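Local coordinates for uncharacterized protein Dfer_1899 (Dyadobacter fermentans, PDB 5HX0), which is of unknown function, but forms a beta-propeller with BNR repeats, consistent with a relation to non-viral sialidases, at residues D134-C139 with V172-D177. Numbering follows the deposited sequence.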
loop_
_atom_site.group_PDB
_atom_site.type_symbol
_atom_site.label_atom_id
_atom_site.label_comp_id
_atom_site.label_asym_id
_atom_site.label_seq_id
_atom_site.Cartn_x
_atom_site.Cartn_y
_atom_site.Cartn_z
ATOM N N ASP A 134 21.915 6.754 -17.781
ATOM C CA ASP A 134 21.598 8.144 -17.474
ATOM C C ASP A 134 20.952 8.299 -16.104
ATOM O O ASP A 134 20.558 9.405 -15.737
ATOM C CB ASP A 134 20.705 8.757 -18.571
ATOM C CG ASP A 134 19.286 8.197 -18.589
ATOM O OD1 ASP A 134 18.860 7.540 -17.620
ATOM O OD2 ASP A 134 18.577 8.443 -19.590
ATOM N N GLY A 135 20.830 7.223 -15.345
ATOM C CA GLY A 135 20.342 7.296 -13.987
ATOM C C GLY A 135 18.870 7.006 -13.820
ATOM O O GLY A 135 18.425 6.809 -12.681
ATOM N N THR A 136 18.097 6.979 -14.912
ATOM C CA THR A 136 16.708 6.532 -14.846
ATOM C C THR A 136 16.616 5.145 -14.221
ATOM O O THR A 136 17.449 4.276 -14.491
ATOM C CB THR A 136 16.120 6.498 -16.253
ATOM O OG1 THR A 136 16.202 7.813 -16.828
ATOM C CG2 THR A 136 14.666 6.024 -16.233
ATOM N N ILE A 137 15.596 4.920 -13.394
ATOM C CA ILE A 137 15.364 3.594 -12.817
ATOM C C ILE A 137 13.984 3.113 -13.222
ATOM O O ILE A 137 12.997 3.837 -13.054
ATOM C CB ILE A 137 15.504 3.591 -11.285
ATOM C CG1 ILE A 137 16.900 4.068 -10.866
ATOM C CG2 ILE A 137 15.215 2.170 -10.713
ATOM C CD1 ILE A 137 16.990 4.445 -9.376
ATOM N N LEU A 138 13.925 1.899 -13.770
ATOM C CA LEU A 138 12.675 1.203 -14.045
ATOM C C LEU A 138 12.479 0.134 -12.982
ATOM O O LEU A 138 13.442 -0.524 -12.585
ATOM C CB LEU A 138 12.699 0.537 -15.415
ATOM C CG LEU A 138 13.017 1.405 -16.637
ATOM C CD1 LEU A 138 13.042 0.541 -17.890
ATOM C CD2 LEU A 138 11.956 2.462 -16.765
ATOM N N CYS A 139 11.234 -0.047 -12.534
ATOM C CA CYS A 139 10.905 -1.101 -11.571
ATOM C C CYS A 139 9.714 -1.879 -12.125
ATOM O O CYS A 139 8.568 -1.437 -12.009
ATOM C CB CYS A 139 10.608 -0.525 -10.181
ATOM S SG CYS A 139 10.241 -1.809 -8.957
ATOM N N VAL A 172 4.853 -1.309 -14.652
ATOM C CA VAL A 172 6.219 -0.816 -14.485
ATOM C C VAL A 172 6.153 0.585 -13.899
ATOM O O VAL A 172 5.398 1.433 -14.391
ATOM C CB VAL A 172 6.982 -0.795 -15.828
ATOM C CG1 VAL A 172 8.426 -0.360 -15.625
ATOM C CG2 VAL A 172 6.922 -2.159 -16.493
ATOM N N LEU A 173 6.923 0.824 -12.845
ATOM C CA LEU A 173 7.121 2.163 -12.313
ATOM C C LEU A 173 8.460 2.710 -12.792
ATOM O O LEU A 173 9.406 1.966 -13.053
ATOM C CB LEU A 173 7.084 2.143 -10.786
ATOM C CG LEU A 173 5.834 1.349 -10.435
ATOM C CD1 LEU A 173 6.044 0.580 -9.192
ATOM C CD2 LEU A 173 4.627 2.245 -10.361
ATOM N N ARG A 174 8.547 4.030 -12.842
ATOM C CA ARG A 174 9.704 4.712 -13.398
ATOM C C ARG A 174 10.095 5.870 -12.491
ATOM O O ARG A 174 9.233 6.615 -12.017
ATOM C CB ARG A 174 9.342 5.224 -14.796
ATOM C CG ARG A 174 10.421 5.288 -15.772
ATOM C CD ARG A 174 9.830 5.429 -17.188
ATOM N NE ARG A 174 10.898 5.720 -18.124
ATOM C CZ ARG A 174 11.334 6.948 -18.368
ATOM N NH1 ARG A 174 10.765 7.987 -17.757
ATOM N NH2 ARG A 174 12.326 7.140 -19.226
ATOM N N SER A 175 11.392 6.037 -12.258
ATOM C CA SER A 175 11.882 7.169 -11.489
ATOM C C SER A 175 12.984 7.868 -12.262
ATOM O O SER A 175 13.912 7.222 -12.762
ATOM C CB SER A 175 12.399 6.750 -10.122
ATOM O OG SER A 175 12.952 7.865 -9.436
ATOM N N THR A 176 12.880 9.195 -12.348
ATOM C CA THR A 176 13.936 10.016 -12.921
ATOM C C THR A 176 14.628 10.870 -11.863
ATOM O O THR A 176 15.393 11.781 -12.209
ATOM C CB THR A 176 13.370 10.900 -14.041
ATOM O OG1 THR A 176 12.289 11.671 -13.523
ATOM C CG2 THR A 176 12.844 10.044 -15.193
ATOM N N ASP A 177 14.390 10.593 -10.580
ATOM C CA ASP A 177 15.036 11.344 -9.513
ATOM C C ASP A 177 15.763 10.417 -8.554
ATOM O O ASP A 177 15.844 10.691 -7.355
ATOM C CB ASP A 177 14.040 12.248 -8.764
ATOM C CG ASP A 177 12.847 11.499 -8.163
ATOM O OD1 ASP A 177 12.850 10.250 -8.030
ATOM O OD2 ASP A 177 11.892 12.198 -7.772
HETATM O O HOH W 1 16.260 8.008 -11.386
#
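In one antiparallel blade of the beta-propeller, I137 and C139 pair with S175 and L173 through four backbone hydrogen bonds. The bond from I137 N to S175 O is 2.9 Å long and almost straight (175°); S175 N returns one to I137 O, and C139 and L173 repeat the exchange. L138 faces R174 between them as a non-hydrogen-bonded pair, and there the main side-chain contact forms. They run side by side: L138 CD2 presses on R174 CG at 3.4 Å and is also 3.7 Å from R174 CD and NE. Farther out, T136 CG2 lies over one face of the guanidinium, displaced toward its rim, 4.0 Å from R174 NH2, placed there because it is anti to the backbone N while OG1 (chi1 -59°) turns back to D134. D134 OD1 takes both T136 N and OG1, closing an Asx turn in the loop between strands 123-131 and 137-145, and R174 NE is held by the K245 carbonyl. A water bridges G135 O and S175 O, 2.8 Å from each. S175 OG accepts from D177 N at 3.3 Å in an ST turn and also bonds S181 O and G179 N; S175, D177, G179, S181 and W182 fit the S-x-D-x-G-x-[ST]-W Asp box characteristic of BNR repeats in sialidase-type propellers.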